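PDB 2WW2: alpha-1,2-mannosidase, which hydrolyses alpha-mannosidic linkages with inversion of configuration, as a calcium-dependent enzyme of glycoside hydrolase family 92 from a human gut symbiont. Local coordinates for residues 330-335 against 381-386; 451-456 against 525-530; 457-462 against 473-478; 594-599 against 732-737. All blocks are in the same frame, centred on the assembly; numbering follows the deposited sequence.

Helix 444-465 is the element that joins most of this set. Contact 2 uses its middle and contact 3 its next turns, so their centres lie about 10 Å apart and contact 3 falls within the chain span that contact 2 brackets. Contact 1 comes earlier in sequence and is about 13 Å from contact 2, centre to centre; helix 383-393 packs there against helix 444-465. Contact 4 comes last and brings in the C-terminal tail, which reaches contact 2 through a probable backbone hydrogen bond from Tyr735 N to His528 O (2.8 Å). Contacts 1 and 4 do not touch, their nearest atoms being about 12 Å apart. Together the four trace packing from nearer the centre of the chain outward to the C-terminal tail.

Contact 1: 330-335 against 381-386; sequences GFWDTF and GNNSVS
Ser386 OG is held from two directions while its flank rests on Phe335. It hydrogen-bonds to Tyr453 OH of helix 444-465 and to a water at 2.9 Å, and the same water donates to Phe335 O (2.8 Å), closing a bridge between the two segments. OG also lies 3.4 Å from Phe335 CD1, approaching the ring obliquely. The Phe335 ring reaches this place because its CG sits between the backbone N and the carbonyl carbon (chi1 88°), which turns the ring toward Asn383. Ring and amide stack with planes 21° apart, the amide over one face and offset toward the rim. The two groups are modelled too close together for their spacing to be trusted, so the evidence for the stack is the tilt and not the distance. The ring of Tyr453 also meets that of Phe335.

In the fold, short helix 331-334 directly follows strand 326-330 and abuts the first turn of helix 383-393, within the catalytic domain, an (alpha/alpha)6 barrel as in family 92 generally. Two backbone bonds shape the start of the short helix, since Gly330 O accepts from Asp333 N at 2.8 Å and from Thr334 N at 3.0 Å. Phe331 takes the other side of the facing turn: its CD2 approaches Ser384 CA at 3.6 Å, again obliquely. Ser384 OG is hydrogen-bonded to Glu369 OE2. Trp332 lies alongside Asn383, both side chains pointing the same way.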
loop_
_atom_site.group_PDB
_atom_site.type_symbol
_atom_site.label_atom_id
_atom_site.label_comp_id
_atom_site.label_asym_id
_atom_site.label_seq_id
_atom_site.Cartn_x
_atom_site.Cartn_y
_atom_site.Cartn_z
ATOM N N GLY A 330 32.345 -5.398 0.626
ATOM C CA GLY A 330 31.800 -4.283 1.398
ATOM C C GLY A 330 31.541 -4.727 2.833
ATOM O O GLY A 330 30.547 -5.402 3.122
ATOM N N PHE A 331 32.427 -4.338 3.735
ATOM C CA PHE A 331 32.310 -4.762 5.116
ATOM C C PHE A 331 30.977 -4.343 5.736
ATOM O O PHE A 331 30.493 -5.018 6.627
ATOM C CB PHE A 331 33.463 -4.228 5.957
ATOM C CG PHE A 331 34.816 -4.782 5.579
ATOM C CD1 PHE A 331 34.940 -6.034 4.972
ATOM C CD2 PHE A 331 35.974 -4.066 5.887
ATOM C CE1 PHE A 331 36.186 -6.537 4.640
ATOM C CE2 PHE A 331 37.257 -4.583 5.566
ATOM C CZ PHE A 331 37.352 -5.807 4.943
ATOM N N TRP A 332 30.399 -3.234 5.265
ATOM C CA TRP A 332 29.099 -2.778 5.754
ATOM C C TRP A 332 28.089 -3.906 5.643
ATOM O O TRP A 332 27.185 -4.062 6.470
ATOM C CB TRP A 332 28.604 -1.555 4.960
ATOM C CG TRP A 332 27.272 -1.071 5.434
ATOM C CD1 TRP A 332 27.002 -0.384 6.594
ATOM C CD2 TRP A 332 26.017 -1.272 4.785
ATOM N NE1 TRP A 332 25.654 -0.118 6.685
ATOM C CE2 TRP A 332 25.024 -0.654 5.588
ATOM C CE3 TRP A 332 25.632 -1.909 3.595
ATOM C CZ2 TRP A 332 23.664 -0.658 5.238
ATOM C CZ3 TRP A 332 24.281 -1.918 3.249
ATOM C CH2 TRP A 332 23.314 -1.296 4.066
ATOM N N ASP A 333 28.245 -4.714 4.614
ATOM C CA ASP A 333 27.376 -5.886 4.435
ATOM C C ASP A 333 27.935 -7.112 5.143
ATOM O O ASP A 333 27.219 -7.817 5.888
ATOM C CB ASP A 333 27.229 -6.238 2.955
ATOM C CG ASP A 333 26.071 -5.521 2.293
ATOM O OD1 ASP A 333 24.947 -5.518 2.845
ATOM O OD2 ASP A 333 26.287 -4.979 1.208
ATOM N N THR A 334 29.207 -7.392 4.898
ATOM C CA THR A 334 29.756 -8.710 5.259
ATOM C C THR A 334 30.185 -8.877 6.733
ATOM O O THR A 334 30.446 -9.982 7.158
ATOM C CB THR A 334 30.915 -9.107 4.314
ATOM O OG1 THR A 334 31.985 -8.155 4.449
ATOM C CG2 THR A 334 30.420 -9.150 2.851
ATOM N N PHE A 335 30.253 -7.795 7.516
ATOM C CA PHE A 335 30.618 -7.959 8.937
ATOM C C PHE A 335 29.525 -8.693 9.716
ATOM O O PHE A 335 29.794 -9.295 10.753
ATOM C CB PHE A 335 30.899 -6.606 9.615
ATOM C CG PHE A 335 29.662 -5.931 10.201
ATOM C CD1 PHE A 335 29.173 -6.299 11.447
ATOM C CD2 PHE A 335 29.031 -4.885 9.527
ATOM C CE1 PHE A 335 28.042 -5.662 11.996
ATOM C CE2 PHE A 335 27.912 -4.234 10.082
ATOM C CZ PHE A 335 27.416 -4.640 11.307
ATOM N N GLY A 381 29.989 3.479 7.508
ATOM C CA GLY A 381 30.365 2.743 8.716
ATOM C C GLY A 381 31.860 2.512 8.871
ATOM O O GLY A 381 32.650 2.860 7.981
ATOM N N ASN A 382 32.242 1.913 10.002
ATOM C CA ASN A 382 33.627 1.550 10.268
ATOM C C ASN A 382 33.659 0.062 10.603
ATOM O O ASN A 382 34.245 -0.369 11.601
ATOM C CB ASN A 382 34.174 2.362 11.463
ATOM C CG ASN A 382 34.358 3.842 11.135
ATOM O OD1 ASN A 382 34.549 4.244 9.964
ATOM N ND2 ASN A 382 34.300 4.657 12.151
ATOM N N ASN A 383 33.007 -0.740 9.770
ATOM C CA ASN A 383 32.892 -2.142 10.098
ATOM C C ASN A 383 34.153 -2.975 9.847
ATOM O O ASN A 383 34.225 -4.143 10.251
ATOM C CB ASN A 383 31.637 -2.729 9.453
ATOM C CG ASN A 383 30.385 -2.024 9.939
ATOM O OD1 ASN A 383 29.647 -1.400 9.153
ATOM N ND2 ASN A 383 30.167 -2.071 11.244
ATOM N N SER A 384 35.155 -2.367 9.218
ATOM C CA SER A 384 36.491 -2.941 9.234
ATOM C C SER A 384 36.864 -3.321 10.685
ATOM O O SER A 384 37.503 -4.354 10.947
ATOM C CB SER A 384 37.508 -1.928 8.709
ATOM O OG SER A 384 37.402 -0.694 9.422
ATOM N N VAL A 385 36.493 -2.450 11.616
ATOM C CA VAL A 385 36.805 -2.669 13.025
ATOM C C VAL A 385 36.134 -3.941 13.536
ATOM O O VAL A 385 36.718 -4.739 14.283
ATOM C CB VAL A 385 36.343 -1.454 13.850
ATOM C CG1 VAL A 385 36.492 -1.731 15.324
ATOM C CG2 VAL A 385 37.160 -0.200 13.412
ATOM N N SER A 386 34.904 -4.151 13.112
ATOM C CA SER A 386 34.165 -5.331 13.547
ATOM C C SER A 386 34.869 -6.630 13.133
ATOM O O SER A 386 34.986 -7.562 13.931
ATOM C CB SER A 386 32.735 -5.302 12.988
ATOM O OG SER A 386 32.073 -6.528 13.287
HETATM O O HOH W 1 32.343 -9.046 11.861
#

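Contact 2: 451-456 against 525-530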
loop_
_atom_site.group_PDB
_atom_site.type_symbol
_atom_site.label_atom_id
_atom_site.label_comp_id
_atom_site.label_asym_id
_atom_site.label_seq_id
_atom_site.Cartn_x
_atom_site.Cartn_y
_atom_site.Cartn_z
ATOM N N TYR A 451 28.462 4.058 13.773
ATOM C CA TYR A 451 29.635 4.505 14.528
ATOM C C TYR A 451 29.574 4.138 16.019
ATOM O O TYR A 451 30.607 3.812 16.621
ATOM C CB TYR A 451 29.824 6.016 14.421
ATOM C CG TYR A 451 30.039 6.567 13.021
ATOM C CD1 TYR A 451 30.353 5.734 11.946
ATOM C CD2 TYR A 451 29.926 7.929 12.787
ATOM C CE1 TYR A 451 30.538 6.264 10.667
ATOM C CE2 TYR A 451 30.122 8.471 11.518
ATOM C CZ TYR A 451 30.420 7.629 10.467
ATOM O OH TYR A 451 30.606 8.153 9.211
ATOM N N ALA A 452 28.393 4.228 16.623
ATOM C CA ALA A 452 28.248 3.855 18.039
ATOM C C ALA A 452 28.635 2.375 18.229
ATOM O O ALA A 452 29.267 1.992 19.215
ATOM C CB ALA A 452 26.820 4.111 18.516
ATOM N N TYR A 453 28.265 1.549 17.258
ATOM C CA TYR A 453 28.650 0.135 17.262
ATOM C C TYR A 453 30.167 -0.067 17.093
ATOM O O TYR A 453 30.797 -0.864 17.824
ATOM C CB TYR A 453 27.898 -0.615 16.150
ATOM C CG TYR A 453 28.460 -2.013 15.896
ATOM C CD1 TYR A 453 28.364 -3.008 16.857
ATOM C CD2 TYR A 453 29.095 -2.323 14.684
ATOM C CE1 TYR A 453 28.877 -4.285 16.623
ATOM C CE2 TYR A 453 29.613 -3.581 14.449
ATOM C CZ TYR A 453 29.493 -4.559 15.413
ATOM O OH TYR A 453 30.017 -5.801 15.188
ATOM N N ALA A 454 30.758 0.632 16.130
ATOM C CA ALA A 454 32.193 0.492 15.905
ATOM C C ALA A 454 32.946 0.979 17.141
ATOM O O ALA A 454 33.970 0.417 17.520
ATOM C CB ALA A 454 32.638 1.298 14.663
ATOM N N ASP A 455 32.444 2.033 17.767
ATOM C CA ASP A 455 33.105 2.535 18.958
ATOM C C ASP A 455 33.001 1.524 20.107
ATOM O O ASP A 455 33.948 1.349 20.884
ATOM C CB ASP A 455 32.528 3.901 19.353
ATOM C CG ASP A 455 32.921 4.992 18.375
ATOM O OD1 ASP A 455 33.990 4.842 17.721
ATOM O OD2 ASP A 455 32.185 6.006 18.267
ATOM N N TRP A 456 31.850 0.870 20.232
ATOM C CA TRP A 456 31.732 -0.228 21.202
ATOM C C TRP A 456 32.783 -1.317 20.886
ATOM O O TRP A 456 33.469 -1.813 21.792
ATOM C CB TRP A 456 30.292 -0.782 21.224
ATOM C CG TRP A 456 30.149 -2.025 22.042
ATOM C CD1 TRP A 456 29.862 -2.110 23.379
ATOM C CD2 TRP A 456 30.303 -3.367 21.577
ATOM N NE1 TRP A 456 29.830 -3.433 23.777
ATOM C CE2 TRP A 456 30.088 -4.222 22.683
ATOM C CE3 TRP A 456 30.580 -3.930 20.327
ATOM C CZ2 TRP A 456 30.161 -5.609 22.579
ATOM C CZ3 TRP A 456 30.648 -5.308 20.222
ATOM C CH2 TRP A 456 30.450 -6.133 21.346
ATOM N N SER A 525 18.895 -0.769 14.798
ATOM C CA SER A 525 20.338 -0.925 14.602
ATOM C C SER A 525 21.119 -0.649 15.890
ATOM O O SER A 525 21.939 0.286 15.958
ATOM C CB SER A 525 20.835 -0.023 13.456
ATOM O OG SER A 525 22.163 -0.351 13.097
ATOM N N VAL A 526 20.857 -1.468 16.909
ATOM C CA VAL A 526 21.548 -1.349 18.190
ATOM C C VAL A 526 21.860 -2.765 18.675
ATOM O O VAL A 526 21.363 -3.210 19.701
ATOM C CB VAL A 526 20.682 -0.601 19.237
ATOM C CG1 VAL A 526 21.517 -0.222 20.482
ATOM C CG2 VAL A 526 20.078 0.666 18.614
ATOM N N PHE A 527 22.679 -3.485 17.935
ATOM C CA PHE A 527 22.889 -4.882 18.289
ATOM C C PHE A 527 23.889 -5.100 19.422
ATOM O O PHE A 527 23.953 -6.185 19.960
ATOM C CB PHE A 527 23.230 -5.737 17.064
ATOM C CG PHE A 527 23.743 -4.953 15.907
ATOM C CD1 PHE A 527 25.101 -4.707 15.779
ATOM C CD2 PHE A 527 22.874 -4.465 14.952
ATOM C CE1 PHE A 527 25.580 -3.981 14.709
ATOM C CE2 PHE A 527 23.355 -3.722 13.859
ATOM C CZ PHE A 527 24.711 -3.492 13.752
ATOM N N HIS A 528 24.653 -4.071 19.777
ATOM C CA HIS A 528 25.507 -4.144 20.962
ATOM C C HIS A 528 24.738 -3.821 22.252
ATOM O O HIS A 528 25.275 -3.960 23.367
ATOM C CB HIS A 528 26.732 -3.230 20.812
ATOM C CG HIS A 528 26.398 -1.775 20.677
ATOM N ND1 HIS A 528 25.730 -1.255 19.586
ATOM C CD2 HIS A 528 26.672 -0.721 21.488
ATOM C CE1 HIS A 528 25.593 0.052 19.737
ATOM N NE2 HIS A 528 26.148 0.401 20.890
ATOM N N ASP A 529 23.474 -3.416 22.124
ATOM C CA ASP A 529 22.706 -3.034 23.315
ATOM C C ASP A 529 21.180 -3.201 23.172
ATOM O O ASP A 529 20.432 -2.243 23.328
ATOM C CB ASP A 529 23.039 -1.582 23.696
ATOM C CG ASP A 529 22.760 -1.279 25.161
ATOM O OD1 ASP A 529 22.343 -2.203 25.908
ATOM O OD2 ASP A 529 22.971 -0.113 25.573
ATOM N N PRO A 530 20.709 -4.422 22.878
ATOM C CA PRO A 530 19.261 -4.603 22.802
ATOM C C PRO A 530 18.540 -4.159 24.089
ATOM O O PRO A 530 17.443 -3.616 24.011
ATOM C CB PRO A 530 19.108 -6.111 22.584
ATOM C CG PRO A 530 20.384 -6.510 21.867
ATOM C CD PRO A 530 21.449 -5.646 22.537
#
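One face of the Tyr453 ring is covered by the edge of Phe527, whose CE1 stands 3.5 Å above the ring plane and over its centre. This is a T-shaped pair, with centroids 4.9 Å apart and planes at 69°. At the edge of Tyr453, near its plane, sits His528 ND1. The motif is a loop carrying a type I turn, Val526 to Asp529, laid against helix 444-465 of the catalytic domain just before helix 530-537.

His528 lies against Tyr453 and Trp456, about one turn apart on the long helix. Over one face of its imidazole comes Tyr453 CA, a CH-pi contact 4.2 Å from the centroid. Its own CB plays the same part on the next turn, resting over one face of Trp456 at 3.8 Å from the centroid of the five-membered ring. The Trp456 and His528 side chains run antiparallel alongside one another. Trp456 CG lies anti to the backbone N (chi1 172°), which puts one indole face against His528 CB, while its NE1 is engaged by Tyr733 OH. Close carbon packing continues at Trp456 CB, 3.6 Å from His528 CD2. The far nitrogen of the imidazole, NE2, is hydrogen-bonded to Ala478 O.

Contact 3: 457-462 against 473-478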
loop_
_atom_site.group_PDB
_atom_site.type_symbol
_atom_site.label_atom_id
_atom_site.label_comp_id
_atom_site.label_asym_id
_atom_site.label_seq_id
_atom_site.Cartn_x
_atom_site.Cartn_y
_atom_site.Cartn_z
ATOM N N CYS A 457 32.951 -1.677 19.610
ATOM C CA CYS A 457 33.973 -2.695 19.263
ATOM C C CYS A 457 35.373 -2.253 19.701
ATOM O O CYS A 457 36.151 -3.052 20.224
ATOM C CB CYS A 457 34.019 -2.975 17.757
ATOM S SG CYS A 457 32.578 -3.809 17.131
ATOM N N ILE A 458 35.703 -0.985 19.468
ATOM C CA ILE A 458 37.035 -0.492 19.835
ATOM C C ILE A 458 37.213 -0.497 21.346
ATOM O O ILE A 458 38.299 -0.827 21.850
ATOM C CB ILE A 458 37.323 0.914 19.250
ATOM C CG1 ILE A 458 37.420 0.807 17.721
ATOM C CG2 ILE A 458 38.620 1.515 19.857
ATOM C CD1 ILE A 458 37.391 2.193 17.005
ATOM N N ALA A 459 36.151 -0.152 22.072
ATOM C CA ALA A 459 36.227 -0.186 23.539
ATOM C C ALA A 459 36.509 -1.619 24.014
ATOM O O ALA A 459 37.344 -1.854 24.900
ATOM C CB ALA A 459 34.939 0.329 24.158
ATOM N N ARG A 460 35.789 -2.571 23.437
ATOM C CA ARG A 460 35.968 -3.970 23.806
ATOM C C ARG A 460 37.411 -4.395 23.556
ATOM O O ARG A 460 38.009 -5.085 24.380
ATOM C CB ARG A 460 35.025 -4.843 22.976
ATOM C CG ARG A 460 33.549 -4.725 23.397
ATOM C CD ARG A 460 33.272 -5.775 24.464
ATOM N NE ARG A 460 33.434 -7.069 23.828
ATOM C CZ ARG A 460 33.679 -8.225 24.433
ATOM N NH1 ARG A 460 33.809 -8.302 25.768
ATOM N NH2 ARG A 460 33.789 -9.311 23.675
ATOM N N PHE A 461 37.931 -4.023 22.385
ATOM C CA PHE A 461 39.288 -4.367 21.975
ATOM C C PHE A 461 40.298 -3.778 22.933
ATOM O O PHE A 461 41.152 -4.512 23.455
ATOM C CB PHE A 461 39.565 -3.921 20.524
ATOM C CG PHE A 461 40.859 -4.448 19.956
ATOM C CD1 PHE A 461 40.980 -5.785 19.573
ATOM C CD2 PHE A 461 41.951 -3.602 19.777
ATOM C CE1 PHE A 461 42.172 -6.267 19.047
ATOM C CE2 PHE A 461 43.133 -4.073 19.247
ATOM C CZ PHE A 461 43.259 -5.411 18.894
ATOM N N ALA A 462 40.192 -2.476 23.194
ATOM C CA ALA A 462 41.136 -1.819 24.092
ATOM C C ALA A 462 41.074 -2.469 25.477
ATOM O O ALA A 462 42.101 -2.697 26.109
ATOM C CB ALA A 462 40.842 -0.340 24.207
ATOM N N GLN A 473 37.136 5.686 27.216
ATOM C CA GLN A 473 36.863 6.746 26.227
ATOM C C GLN A 473 35.849 6.268 25.184
ATOM O O GLN A 473 34.956 7.012 24.765
ATOM C CB GLN A 473 38.128 7.167 25.494
ATOM C CG GLN A 473 39.054 8.074 26.270
ATOM C CD GLN A 473 40.371 8.243 25.548
ATOM O OE1 GLN A 473 41.441 8.020 26.119
ATOM N NE2 GLN A 473 40.302 8.599 24.277
ATOM N N TYR A 474 36.010 5.025 24.744
ATOM C CA TYR A 474 35.184 4.509 23.675
ATOM C C TYR A 474 33.842 3.982 24.164
ATOM O O TYR A 474 32.837 4.119 23.467
ATOM C CB TYR A 474 35.962 3.496 22.804
ATOM C CG TYR A 474 36.761 4.211 21.738
ATOM C CD1 TYR A 474 36.226 4.418 20.469
ATOM C CD2 TYR A 474 38.034 4.722 22.011
ATOM C CE1 TYR A 474 36.928 5.103 19.495
ATOM C CE2 TYR A 474 38.742 5.418 21.039
ATOM C CZ TYR A 474 38.175 5.609 19.792
ATOM O OH TYR A 474 38.869 6.279 18.818
ATOM N N TYR A 475 33.818 3.393 25.359
ATOM C CA TYR A 475 32.563 2.973 25.966
ATOM C C TYR A 475 31.634 4.173 26.161
ATOM O O TYR A 475 30.411 4.038 26.084
ATOM C CB TYR A 475 32.803 2.248 27.302
ATOM C CG TYR A 475 33.154 0.771 27.152
ATOM C CD1 TYR A 475 32.345 -0.077 26.405
ATOM C CD2 TYR A 475 34.264 0.222 27.800
ATOM C CE1 TYR A 475 32.636 -1.426 26.283
ATOM C CE2 TYR A 475 34.573 -1.127 27.677
ATOM C CZ TYR A 475 33.751 -1.944 26.930
ATOM O OH TYR A 475 34.039 -3.280 26.790
ATOM N N GLN A 476 32.218 5.349 26.376
ATOM C CA GLN A 476 31.412 6.566 26.496
ATOM C C GLN A 476 30.645 6.881 25.218
ATOM O O GLN A 476 29.644 7.589 25.260
ATOM C CB GLN A 476 32.271 7.769 26.902
ATOM N N LYS A 477 31.090 6.354 24.078
ATOM C CA LYS A 477 30.403 6.628 22.814
ATOM C C LYS A 477 29.426 5.515 22.409
ATOM O O LYS A 477 28.548 5.721 21.559
ATOM C CB LYS A 477 31.420 6.874 21.696
ATOM C CG LYS A 477 32.488 7.929 22.023
ATOM C CD LYS A 477 33.528 7.965 20.883
ATOM C CE LYS A 477 34.790 8.743 21.261
ATOM N NZ LYS A 477 35.555 9.115 20.040
ATOM N N ALA A 478 29.582 4.343 23.016
ATOM C CA ALA A 478 28.743 3.189 22.712
ATOM C C ALA A 478 27.244 3.494 22.793
ATOM O O ALA A 478 26.471 2.979 21.993
ATOM C CB ALA A 478 29.106 1.993 23.624
#
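This is apolar packing in a helical hairpin of the catalytic domain: helix 444-465 and helix 468-475 are joined by a very short turn, and the two segments run in roughly opposite directions. The small Ala459 is consistent with their close approach; its CA is 4.8 Å from that of Tyr474, and its CB meets Tyr474 CB at 3.6 Å. Two methyl groups each sit on a tyrosine face. Ala459 CB is over the centre of the Tyr475 ring, 3.4 Å from the centroid and 9° off the normal. Ile458 CG2 does the same to Tyr474, at 3.7 Å. That branch lies anti to Ile458 N, which aims it across the gap at the ring.

Farther out, Tyr475 OH lies 3.5 Å from Arg460 CD, touching the aliphatic part of a chain whose NH2 bonds Gly648 O; the hydroxyl itself is hydrogen-bonded to Glu463. Replacing Tyr475 with an alanine would probably uncover the Ala459 methyl and leave Glu463 without its hydroxyl mate. Around the pair, Ile458 also packs on Val385 of helix 383-393 and on Met408 of helix 401-413, while Tyr474 OH reaches Thr412 of that same helix 401-413.

Contact 4: 594-599 against 732-737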
loop_
_atom_site.group_PDB
_atom_site.type_symbol
_atom_site.label_atom_id
_atom_site.label_comp_id
_atom_site.label_asym_id
_atom_site.label_seq_id
_atom_site.Cartn_x
_atom_site.Cartn_y
_atom_site.Cartn_z
ATOM N N TYR A 594 13.883 -11.292 20.183
ATOM C CA TYR A 594 13.018 -11.890 21.203
ATOM C C TYR A 594 13.821 -12.700 22.228
ATOM O O TYR A 594 13.354 -12.878 23.344
ATOM C CB TYR A 594 11.966 -12.789 20.602
ATOM C CG TYR A 594 10.942 -12.124 19.689
ATOM C CD1 TYR A 594 9.857 -11.418 20.212
ATOM C CD2 TYR A 594 11.019 -12.277 18.313
ATOM C CE1 TYR A 594 8.891 -10.861 19.378
ATOM C CE2 TYR A 594 10.064 -11.708 17.459
ATOM C CZ TYR A 594 9.009 -11.006 17.998
ATOM O OH TYR A 594 8.062 -10.462 17.155
ATOM N N ASP A 595 15.003 -13.182 21.839
ATOM C CA ASP A 595 15.898 -13.952 22.734
ATOM C C ASP A 595 16.412 -13.123 23.899
ATOM O O ASP A 595 16.864 -13.677 24.909
ATOM C CB ASP A 595 17.140 -14.451 21.987
ATOM C CG ASP A 595 16.905 -15.726 21.171
ATOM O OD1 ASP A 595 15.876 -16.405 21.340
ATOM O OD2 ASP A 595 17.803 -16.074 20.362
ATOM N N TYR A 596 16.387 -11.800 23.740
ATOM C CA TYR A 596 16.974 -10.866 24.707
ATOM C C TYR A 596 15.942 -10.303 25.682
ATOM O O TYR A 596 16.291 -9.662 26.682
ATOM C CB TYR A 596 17.655 -9.693 23.964
ATOM C CG TYR A 596 18.842 -10.118 23.122
ATOM C CD1 TYR A 596 20.147 -9.788 23.504
ATOM C CD2 TYR A 596 18.660 -10.861 21.961
ATOM C CE1 TYR A 596 21.241 -10.192 22.744
ATOM C CE2 TYR A 596 19.744 -11.277 21.194
ATOM C CZ TYR A 596 21.034 -10.937 21.596
ATOM O OH TYR A 596 22.097 -11.366 20.838
ATOM N N ILE A 597 14.665 -10.519 25.375
ATOM C CA ILE A 597 13.607 -9.871 26.123
ATOM C C ILE A 597 12.527 -10.861 26.543
ATOM O O ILE A 597 11.396 -10.465 26.798
ATOM C CB ILE A 597 12.996 -8.694 25.311
ATOM C CG1 ILE A 597 12.359 -9.195 24.019
ATOM C CG2 ILE A 597 14.071 -7.705 24.951
ATOM C CD1 ILE A 597 12.084 -8.094 23.020
ATOM N N GLY A 598 12.867 -12.149 26.559
ATOM C CA GLY A 598 12.067 -13.142 27.272
ATOM C C GLY A 598 11.050 -13.958 26.508
ATOM O O GLY A 598 10.257 -14.676 27.116
ATOM N N GLN A 599 11.054 -13.881 25.183
ATOM C CA GLN A 599 10.100 -14.692 24.432
ATOM C C GLN A 599 10.754 -15.404 23.250
ATOM O O GLN A 599 10.411 -15.133 22.095
ATOM C CB GLN A 599 8.922 -13.835 23.965
ATOM C CG GLN A 599 8.192 -13.104 25.111
ATOM C CD GLN A 599 6.882 -12.486 24.658
ATOM O OE1 GLN A 599 6.698 -12.189 23.474
ATOM N NE2 GLN A 599 5.967 -12.278 25.600
ATOM N N PRO A 732 21.176 -13.044 26.099
ATOM C CA PRO A 732 22.535 -12.738 25.650
ATOM C C PRO A 732 22.963 -11.319 26.031
ATOM O O PRO A 732 22.236 -10.608 26.756
ATOM C CB PRO A 732 22.460 -12.909 24.119
ATOM C CG PRO A 732 21.129 -13.586 23.862
ATOM C CD PRO A 732 20.239 -13.144 24.972
ATOM N N TYR A 733 24.146 -10.918 25.568
ATOM C CA TYR A 733 24.776 -9.675 25.997
ATOM C C TYR A 733 24.022 -8.394 25.616
ATOM O O TYR A 733 23.464 -8.287 24.532
ATOM C CB TYR A 733 26.192 -9.606 25.406
ATOM C CG TYR A 733 26.922 -8.291 25.624
ATOM C CD1 TYR A 733 27.664 -8.073 26.780
ATOM C CD2 TYR A 733 26.899 -7.290 24.657
ATOM C CE1 TYR A 733 28.343 -6.904 26.981
ATOM C CE2 TYR A 733 27.569 -6.104 24.852
ATOM C CZ TYR A 733 28.301 -5.926 26.016
ATOM O OH TYR A 733 28.983 -4.777 26.226
ATOM N N SER A 734 24.020 -7.420 26.515
ATOM C CA SER A 734 23.720 -6.046 26.132
ATOM C C SER A 734 24.707 -5.165 26.851
ATOM O O SER A 734 25.043 -5.420 28.010
ATOM C CB SER A 734 22.306 -5.617 26.544
ATOM O OG SER A 734 21.322 -6.226 25.732
ATOM N N TYR A 735 25.143 -4.104 26.192
ATOM C CA TYR A 735 26.010 -3.153 26.839
ATOM C C TYR A 735 25.423 -2.607 28.157
ATOM O O TYR A 735 26.145 -2.456 29.155
ATOM C CB TYR A 735 26.343 -1.991 25.893
ATOM C CG TYR A 735 27.171 -0.955 26.594
ATOM C CD1 TYR A 735 28.447 -1.261 27.035
ATOM C CD2 TYR A 735 26.664 0.309 26.868
ATOM C CE1 TYR A 735 29.211 -0.333 27.705
ATOM C CE2 TYR A 735 27.425 1.251 27.529
ATOM C CZ TYR A 735 28.697 0.916 27.946
ATOM O OH TYR A 735 29.459 1.826 28.630
ATOM N N SER A 736 24.125 -2.305 28.172
ATOM C CA SER A 736 23.554 -1.655 29.357
ATOM C C SER A 736 23.080 -2.646 30.418
ATOM O O SER A 736 22.624 -2.250 31.472
ATOM C CB SER A 736 22.422 -0.697 28.979
ATOM O OG SER A 736 21.309 -1.418 28.504
ATOM N N LYS A 737 23.219 -3.927 30.145
ATOM C CA LYS A 737 22.804 -4.955 31.095
ATOM C C LYS A 737 23.998 -5.512 31.857
ATOM O O LYS A 737 24.405 -4.933 32.867
ATOM C CB LYS A 737 22.079 -6.081 30.354
ATOM C CG LYS A 737 22.468 -7.456 30.827
ATOM C CD LYS A 737 21.788 -8.524 29.988
ATOM C CE LYS A 737 22.795 -9.571 29.570
ATOM N NZ LYS A 737 22.144 -10.876 29.548
#
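Tyr596 and Pro732 cross at about a right angle, with the pyrrolidine pressed onto one face of the phenol ring. Pro732 CG lies 3.6 Å from the ring centroid and 17° off its normal, somewhat toward the rim, which makes this a CH-pi contact. Packing is tight at that rim, where Pro732 CB comes to 3.3 Å from Tyr596 CE1. The ring edge is occupied too: Tyr733 O lies near the ring plane, 3.4 Å from the same CE1. Tyr596 has CG anti to its carbonyl carbon (chi1 -65°), a setting that swings the ring over to the proline.

Here the C-terminal tail, well past strand 710-717, folds back on the loop that leads into helix 600-613. Asp595 O touches Pro732 CD at 3.4 Å, and the same oxygen accepts a hydrogen bond from Asn699 ND2. With a serine in place of Tyr596, Pro732 is likely to lose the flat surface it rests on, opening a gap between tail and loop.

Beyond the proline the tail makes a type I turn from Ser734 to Lys737, and the last side chain reaches back past the turn to Pro732. Lys737 NZ donates to Pro732 O at 2.8 Å, from well above the carbonyl plane (56° out of it), and also to Phe731 O. Ser734 OG pairs with Glu531 N at the start of helix 530-537, and Ser736 N with Asp529 OD1.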